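Local coordinates for glycerol uptake operon antiterminator-related protein (PDB 1VKF), which is probably a regulator related to glycerol-3-phosphate responsive antiterminators, which control expression of glycerol uptake genes, at residues Met13-Asp25 / Ile30-Ile42. Residues are numbered along the deposited sequence; the frame is centred on the assembly and turned at random.
Sequences MFKGIIAALWDMD and IEPDVVFLLKSDI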
HETATM    1  N   MSE A  13      -4.218  -6.204  10.958  1.00 33.18           N
HETATM    2  CA  MSE A  13      -3.788  -6.673   9.602  1.00 35.17           C
HETATM    3  C   MSE A  13      -2.539  -5.933   9.140  1.00 29.27           C
HETATM    4  O   MSE A  13      -1.557  -6.563   8.717  1.00 29.94           O
HETATM    5  CB  MSE A  13      -4.903  -6.469   8.563  1.00 38.24           C
HETATM    6  CG  MSE A  13      -4.523  -6.923   7.140  1.00 43.42           C
HETATM    7 SE   MSE A  13      -5.926  -6.656   5.768  1.00 62.11          SE
HETATM    8  CE  MSE A  13      -6.807  -8.507   5.872  1.00 63.00           C
ATOM      9  N   PHE A  14      -2.588  -4.600   9.187  1.00 22.89           N
ATOM     10  CA  PHE A  14      -1.445  -3.799   8.814  1.00 20.05           C
ATOM     11  C   PHE A  14      -0.682  -3.546  10.113  1.00 19.65           C
ATOM     12  O   PHE A  14      -1.073  -2.708  10.930  1.00 19.35           O
ATOM     13  CB  PHE A  14      -1.875  -2.490   8.151  1.00 22.45           C
ATOM     14  CG  PHE A  14      -2.700  -2.660   6.908  1.00 23.65           C
ATOM     15  CD1 PHE A  14      -2.172  -3.262   5.787  1.00 22.80           C
ATOM     16  CD2 PHE A  14      -4.014  -2.211   6.866  1.00 22.45           C
ATOM     17  CE1 PHE A  14      -2.937  -3.409   4.629  1.00 23.91           C
ATOM     18  CE2 PHE A  14      -4.773  -2.348   5.718  1.00 26.71           C
ATOM     19  CZ  PHE A  14      -4.231  -2.951   4.598  1.00 24.64           C
ATOM     20  N   LYS A  15       0.358  -4.325  10.347  1.00 13.75           N
ATOM     21  CA  LYS A  15       1.188  -4.187  11.537  1.00 14.33           C
ATOM     22  C   LYS A  15       2.578  -4.706  11.207  1.00 14.88           C
ATOM     23  O   LYS A  15       2.703  -5.770  10.605  1.00 16.77           O
ATOM     24  CB  LYS A  15       0.587  -4.985  12.703  1.00 19.15           C
ATOM     25  CG  LYS A  15       1.273  -4.701  14.065  1.00 26.52           C
ATOM     26  CD  LYS A  15       1.103  -3.234  14.513  1.00 35.32           C
ATOM     27  CE  LYS A  15       1.836  -2.939  15.843  1.00 39.26           C
ATOM     28  NZ  LYS A  15       1.762  -1.496  16.227  1.00 39.41           N
ATOM     29  N   GLY A  16       3.617  -3.978  11.597  1.00 10.75           N
ATOM     30  CA  GLY A  16       4.985  -4.375  11.295  1.00 12.82           C
ATOM     31  C   GLY A  16       5.394  -4.189   9.866  1.00 10.46           C
ATOM     32  O   GLY A  16       5.038  -3.195   9.228  1.00 11.49           O
ATOM     33  N   ILE A  17       6.194  -5.119   9.350  1.00  8.45           N
ATOM     34  CA  ILE A  17       6.709  -4.989   8.027  1.00  8.15           C
ATOM     35  C   ILE A  17       5.754  -5.666   7.018  1.00  9.61           C
ATOM     36  O   ILE A  17       5.291  -6.778   7.240  1.00 10.44           O
ATOM     37  CB  ILE A  17       8.090  -5.626   7.979  1.00  8.38           C
ATOM     38  CG1 ILE A  17       9.019  -4.912   8.973  1.00 10.21           C
ATOM     39  CG2 ILE A  17       8.639  -5.608   6.589  1.00 10.66           C
ATOM     40  CD1 ILE A  17       9.236  -3.476   8.683  1.00 15.16           C
ATOM     41  N   ILE A  18       5.442  -4.925   5.978  1.00  7.33           N
ATOM     42  CA  ILE A  18       4.684  -5.362   4.787  1.00  6.38           C
ATOM     43  C   ILE A  18       5.673  -5.563   3.641  1.00  7.13           C
ATOM     44  O   ILE A  18       6.577  -4.737   3.413  1.00  8.98           O
ATOM     45  CB  ILE A  18       3.625  -4.284   4.400  1.00  9.40           C
ATOM     46  CG1 ILE A  18       2.576  -4.253   5.449  1.00 10.19           C
ATOM     47  CG2 ILE A  18       3.045  -4.552   3.004  1.00  7.41           C
ATOM     48  CD1 ILE A  18       1.636  -3.046   5.384  1.00  9.92           C
ATOM     49  N   ALA A  19       5.536  -6.661   2.920  1.00  7.75           N
ATOM     50  CA  ALA A  19       6.458  -6.977   1.840  1.00  6.23           C
ATOM     51  C   ALA A  19       6.001  -6.297   0.563  1.00  8.83           C
ATOM     52  O   ALA A  19       4.979  -6.660   0.016  1.00 13.74           O
ATOM     53  CB  ALA A  19       6.557  -8.487   1.616  1.00 10.11           C
ATOM     54  N   ALA A  20       6.841  -5.404   0.067  1.00  9.54           N
ATOM     55  CA  ALA A  20       6.653  -4.758  -1.242  1.00  9.08           C
ATOM     56  C   ALA A  20       7.408  -5.574  -2.308  1.00 10.96           C
ATOM     57  O   ALA A  20       8.627  -5.877  -2.166  1.00 11.52           O
ATOM     58  CB  ALA A  20       7.173  -3.330  -1.197  1.00  9.31           C
ATOM     59  N   LEU A  21       6.695  -5.873  -3.392  1.00  8.39           N
ATOM     60  CA  LEU A  21       7.245  -6.613  -4.491  1.00 10.03           C
ATOM     61  C   LEU A  21       7.228  -5.774  -5.752  1.00 13.86           C
ATOM     62  O   LEU A  21       6.189  -5.257  -6.157  1.00 11.68           O
ATOM     63  CB  LEU A  21       6.455  -7.896  -4.734  1.00  9.85           C
ATOM     64  CG  LEU A  21       6.662  -8.992  -3.675  1.00 18.24           C
ATOM     65  CD1 LEU A  21       5.973 -10.223  -4.176  1.00 22.56           C
ATOM     66  CD2 LEU A  21       8.128  -9.245  -3.374  1.00 25.94           C
ATOM     67  N   TRP A  22       8.397  -5.684  -6.401  1.00 13.32           N
ATOM     68  CA  TRP A  22       8.504  -4.937  -7.678  1.00 16.14           C
ATOM     69  C   TRP A  22       8.584  -5.874  -8.874  1.00 18.48           C
ATOM     70  O   TRP A  22       8.353  -5.479 -10.012  1.00 22.06           O
ATOM     71  CB  TRP A  22       9.737  -4.046  -7.660  1.00 18.77           C
ATOM     72  CG  TRP A  22       9.486  -2.800  -6.946  1.00 15.39           C
ATOM     73  CD1 TRP A  22       9.955  -2.455  -5.689  1.00 18.87           C
ATOM     74  CD2 TRP A  22       8.674  -1.714  -7.386  1.00 21.69           C
ATOM     75  NE1 TRP A  22       9.487  -1.206  -5.350  1.00 22.78           N
ATOM     76  CE2 TRP A  22       8.710  -0.721  -6.375  1.00 18.53           C
ATOM     77  CE3 TRP A  22       7.916  -1.460  -8.552  1.00 20.00           C
ATOM     78  CZ2 TRP A  22       8.020   0.480  -6.483  1.00 23.21           C
ATOM     79  CZ3 TRP A  22       7.279  -0.261  -8.671  1.00 20.82           C
ATOM     80  CH2 TRP A  22       7.310   0.700  -7.633  1.00 24.73           C
ATOM     81  N   ASP A  23       9.000  -7.090  -8.641  1.00 22.22           N
ATOM     82  CA  ASP A  23       8.910  -8.046  -9.718  1.00 27.74           C
ATOM     83  C   ASP A  23       8.744  -9.444  -9.180  1.00 24.34           C
ATOM     84  O   ASP A  23       8.934  -9.712  -7.985  1.00 28.22           O
ATOM     85  CB  ASP A  23      10.091  -7.924 -10.703  1.00 30.46           C
ATOM     86  CG  ASP A  23      11.261  -8.736 -10.286  1.00 37.92           C
ATOM     87  OD1 ASP A  23      11.622  -8.562  -9.119  1.00 33.00           O
ATOM     88  OD2 ASP A  23      11.857  -9.584 -11.021  1.00 36.60           O
HETATM   89  N   MSE A  24       8.330 -10.310 -10.086  1.00 16.63           N
HETATM   90  CA  MSE A  24       7.798 -11.624  -9.761  1.00 20.69           C
HETATM   91  C   MSE A  24       8.651 -12.748 -10.343  1.00 28.19           C
HETATM   92  O   MSE A  24       8.268 -13.913 -10.300  1.00 29.48           O
HETATM   93  CB  MSE A  24       6.382 -11.721 -10.317  1.00 19.84           C
HETATM   94  CG  MSE A  24       5.436 -10.825  -9.585  1.00 20.42           C
HETATM   95 SE   MSE A  24       5.148 -11.379  -7.715  1.00 21.32          SE
HETATM   96  CE  MSE A  24       4.520 -13.278  -7.996  1.00 16.95           C
ATOM     97  N   ASP A  25       9.798 -12.410 -10.905  1.00 32.04           N
ATOM     98  CA  ASP A  25      10.644 -13.444 -11.520  1.00 36.27           C
ATOM     99  C   ASP A  25      11.457 -14.087 -10.407  1.00 36.90           C
ATOM    100  O   ASP A  25      11.380 -15.299 -10.215  1.00 41.90           O
ATOM    101  CB  ASP A  25      11.538 -12.868 -12.627  1.00 36.19           C
ATOM    102  CG  ASP A  25      12.213 -13.965 -13.488  1.00 43.44           C
ATOM    103  OD1 ASP A  25      12.616 -15.022 -12.947  1.00 45.64           O
ATOM    104  OD2 ASP A  25      12.398 -13.856 -14.722  1.00 44.23           O
ATOM    105  N   ILE A  30       9.115 -14.943   1.379  1.00  8.39           N
ATOM    106  CA  ILE A  30       8.463 -13.715   1.796  1.00  9.59           C
ATOM    107  C   ILE A  30       7.937 -13.935   3.202  1.00  8.96           C
ATOM    108  O   ILE A  30       6.913 -14.634   3.406  1.00 11.09           O
ATOM    109  CB  ILE A  30       7.302 -13.316   0.817  1.00 10.44           C
ATOM    110  CG1 ILE A  30       7.813 -13.150  -0.618  1.00 12.02           C
ATOM    111  CG2 ILE A  30       6.614 -12.044   1.332  1.00 12.66           C
ATOM    112  CD1 ILE A  30       6.701 -13.054  -1.697  1.00 15.48           C
ATOM    113  N   GLU A  31       8.650 -13.417   4.204  1.00  7.61           N
ATOM    114  CA  GLU A  31       8.223 -13.607   5.577  1.00  9.83           C
ATOM    115  C   GLU A  31       6.915 -12.866   5.952  1.00 10.21           C
ATOM    116  O   GLU A  31       6.079 -13.470   6.621  1.00  9.11           O
ATOM    117  CB  GLU A  31       9.356 -13.292   6.555  1.00 12.84           C
ATOM    118  CG  GLU A  31      10.529 -14.266   6.443  1.00 14.52           C
ATOM    119  CD  GLU A  31      11.627 -13.815   5.494  1.00 16.94           C
ATOM    120  OE1 GLU A  31      11.454 -12.826   4.749  1.00 11.69           O
ATOM    121  OE2 GLU A  31      12.684 -14.490   5.486  1.00 16.94           O
ATOM    122  N   PRO A  32       6.753 -11.585   5.574  1.00  9.38           N
ATOM    123  CA  PRO A  32       5.531 -10.846   5.924  1.00  7.71           C
ATOM    124  C   PRO A  32       4.223 -11.498   5.465  1.00  7.01           C
ATOM    125  O   PRO A  32       4.184 -12.080   4.374  1.00  9.49           O
ATOM    126  CB  PRO A  32       5.764  -9.478   5.249  1.00  8.14           C
ATOM    127  CG  PRO A  32       7.250  -9.292   5.245  1.00  9.54           C
ATOM    128  CD  PRO A  32       7.710 -10.696   4.880  1.00  8.76           C
ATOM    129  N   ASP A  33       3.161 -11.348   6.276  1.00  8.05           N
ATOM    130  CA  ASP A  33       1.866 -11.902   5.934  1.00  9.78           C
ATOM    131  C   ASP A  33       1.155 -11.093   4.842  1.00  6.58           C
ATOM    132  O   ASP A  33       0.324 -11.651   4.085  1.00  8.41           O
ATOM    133  CB  ASP A  33       0.942 -11.921   7.165  1.00 11.29           C
ATOM    134  CG  ASP A  33       1.384 -12.906   8.225  1.00 20.53           C
ATOM    135  OD1 ASP A  33       1.906 -13.986   7.899  1.00 23.16           O
ATOM    136  OD2 ASP A  33       1.241 -12.649   9.424  1.00 29.84           O
ATOM    137  N   VAL A  34       1.466  -9.806   4.770  1.00  6.70           N
ATOM    138  CA  VAL A  34       0.840  -8.891   3.828  1.00  6.12           C
ATOM    139  C   VAL A  34       1.853  -8.521   2.726  1.00  7.19           C
ATOM    140  O   VAL A  34       3.007  -8.147   3.007  1.00  9.53           O
ATOM    141  CB  VAL A  34       0.300  -7.648   4.482  1.00  8.61           C
ATOM    142  CG1 VAL A  34      -0.375  -6.711   3.461  1.00 11.95           C
ATOM    143  CG2 VAL A  34      -0.716  -8.043   5.551  1.00 11.17           C
ATOM    144  N   VAL A  35       1.382  -8.515   1.485  1.00  7.38           N
ATOM    145  CA  VAL A  35       2.216  -8.182   0.352  1.00  7.55           C
ATOM    146  C   VAL A  35       1.555  -7.031  -0.398  1.00 10.02           C
ATOM    147  O   VAL A  35       0.363  -7.098  -0.691  1.00  7.24           O
ATOM    148  CB  VAL A  35       2.397  -9.383  -0.639  1.00  8.23           C
ATOM    149  CG1 VAL A  35       3.086  -8.962  -1.926  1.00 13.72           C
ATOM    150  CG2 VAL A  35       3.232 -10.490  -0.029  1.00 11.14           C
ATOM    151  N   PHE A  36       2.357  -6.011  -0.736  1.00  8.78           N
ATOM    152  CA  PHE A  36       1.941  -4.986  -1.677  1.00  7.06           C
ATOM    153  C   PHE A  36       2.613  -5.243  -2.992  1.00  8.03           C
ATOM    154  O   PHE A  36       3.833  -5.173  -3.081  1.00  8.96           O
ATOM    155  CB  PHE A  36       2.312  -3.595  -1.143  1.00  8.91           C
ATOM    156  CG  PHE A  36       1.443  -3.086  -0.060  1.00  7.96           C
ATOM    157  CD1 PHE A  36       0.426  -3.824   0.486  1.00  8.72           C
ATOM    158  CD2 PHE A  36       1.697  -1.827   0.475  1.00 11.30           C
ATOM    159  CE1 PHE A  36      -0.388  -3.272   1.455  1.00  8.70           C
ATOM    160  CE2 PHE A  36       0.907  -1.298   1.453  1.00 13.44           C
ATOM    161  CZ  PHE A  36      -0.118  -2.021   1.949  1.00 11.71           C
ATOM    162  N   LEU A  37       1.852  -5.622  -4.023  1.00  7.73           N
ATOM    163  CA  LEU A  37       2.426  -5.880  -5.358  1.00  5.29           C
ATOM    164  C   LEU A  37       2.431  -4.565  -6.108  1.00  8.50           C
ATOM    165  O   LEU A  37       1.387  -3.992  -6.432  1.00  8.22           O
ATOM    166  CB  LEU A  37       1.557  -6.894  -6.101  1.00  5.61           C
ATOM    167  CG  LEU A  37       1.995  -7.247  -7.501  1.00  9.03           C
ATOM    168  CD1 LEU A  37       3.398  -7.773  -7.552  1.00 12.04           C
ATOM    169  CD2 LEU A  37       0.980  -8.214  -8.105  1.00 10.44           C
ATOM    170  N   LEU A  38       3.621  -4.017  -6.328  1.00  7.57           N
ATOM    171  CA  LEU A  38       3.742  -2.644  -6.766  1.00  8.81           C
ATOM    172  C   LEU A  38       3.909  -2.468  -8.270  1.00 10.01           C
ATOM    173  O   LEU A  38       3.835  -1.324  -8.756  1.00 12.12           O
ATOM    174  CB  LEU A  38       4.907  -1.973  -6.051  1.00 11.46           C
ATOM    175  CG  LEU A  38       4.713  -1.909  -4.527  1.00 10.60           C
ATOM    176  CD1 LEU A  38       5.884  -1.146  -3.950  1.00 19.59           C
ATOM    177  CD2 LEU A  38       3.406  -1.245  -4.118  1.00 12.20           C
ATOM    178  N   LYS A  39       4.075  -3.568  -8.988  1.00 11.30           N
ATOM    179  CA  LYS A  39       4.068  -3.541 -10.444  1.00 12.86           C
ATOM    180  C   LYS A  39       3.585  -4.873 -10.980  1.00 11.00           C
ATOM    181  O   LYS A  39       3.938  -5.946 -10.485  1.00  8.95           O
ATOM    182  CB  LYS A  39       5.495  -3.265 -10.961  1.00 15.25           C
ATOM    183  CG  LYS A  39       5.625  -3.096 -12.487  1.00 20.69           C
ATOM    184  CD  LYS A  39       7.090  -2.884 -12.925  1.00 30.01           C
ATOM    185  CE  LYS A  39       7.142  -2.600 -14.416  1.00 32.64           C
ATOM    186  NZ  LYS A  39       8.485  -2.150 -14.838  1.00 41.45           N
ATOM    187  N   SER A  40       2.800  -4.809 -12.036  1.00  8.86           N
ATOM    188  CA  SER A  40       2.411  -6.005 -12.750  1.00  8.10           C
ATOM    189  C   SER A  40       1.962  -5.548 -14.131  1.00  8.22           C
ATOM    190  O   SER A  40       2.267  -4.428 -14.555  1.00  7.87           O
ATOM    191  CB  SER A  40       1.273  -6.778 -11.981  1.00  8.21           C
ATOM    192  OG  SER A  40       0.922  -8.002 -12.638  1.00  8.98           O
ATOM    193  N   ASP A  41       1.176  -6.376 -14.795  1.00  8.89           N
ATOM    194  CA  ASP A  41       0.564  -6.001 -16.089  1.00  8.53           C
ATOM    195  C   ASP A  41      -0.757  -6.761 -16.220  1.00  9.55           C
ATOM    196  O   ASP A  41      -0.994  -7.767 -15.549  1.00  7.28           O
ATOM    197  CB  ASP A  41       1.524  -6.152 -17.279  1.00  9.52           C
ATOM    198  CG  ASP A  41       1.862  -7.584 -17.631  1.00 15.21           C
ATOM    199  OD1 ASP A  41       0.976  -8.357 -18.040  1.00 11.74           O
ATOM    200  OD2 ASP A  41       3.016  -7.974 -17.546  1.00 22.75           O
ATOM    201  N   ILE A  42      -1.571  -6.283 -17.135  0.50  8.31           N
ATOM    202  CA  ILE A  42      -2.914  -6.754 -17.249  0.50  8.94           C
ATOM    203  C   ILE A  42      -2.998  -8.211 -17.727  0.50  8.29           C
ATOM    204  O   ILE A  42      -3.946  -8.922 -17.371  0.50 10.48           O
ATOM    205  CB  ILE A  42      -3.682  -5.781 -18.166  0.50 11.49           C
ATOM    206  CG1 ILE A  42      -5.165  -5.965 -17.992  0.50  9.24           C
ATOM    207  CG2 ILE A  42      -3.290  -5.988 -19.622  0.50  8.96           C
ATOM    208  CD1 ILE A  42      -5.960  -4.862 -18.709  0.50  9.84           C
TER
HETATM  209  O   HOH W   1       2.744  -7.992   6.964  1.00 23.20           O
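The CG2 methyl of I18 sits over the centre of the F36 ring, 3.7 Å from its centroid, a CH-pi contact that shows how two parallel strands of a TIM barrel fit bump to hollow inside the barrel. A chi1 of -69° sets CG1 of I18 beside the backbone N and leaves CG2 anti to that N, over the F36 ring, while CD1 extends to CZ at the ring's rim. The F14 side chain crosses that of F36 at about a right angle, and its CE1 comes to the edge of the F36 ring, 4.1 Å from CE1 of F36. Were F36 an alanine, the I18 methyl would probably lose its aromatic floor and a gap would open beside F14. On the opposite face of the sheet the small A19 makes the hollow: I30 CG2 lies 3.6 Å from A19 CB, and the P32 ring fills the space alongside. L21 and I30 then meet tip to tip through their CD1 methyls, V35 CG1 packing against the same L21 methyl. Just beyond the end of strand 16-21, at the break in strand 34-41, L38 CB stands 3.7 Å above the six-membered ring of W22, and CD1 of L38 turns to A20 CB. Four backbone bonds fix this register, among them A19 N to V34 O (2.9 Å); just before the first, a water bridges I17 O and V34 N. Strand 173-176 flanks strand 16-21 on its other edge and strand 58-62 pairs with 34-41; I153 touches F14, I18 and F36 within the barrel, while outside W182 of helix 179-182 covers A19 and L21.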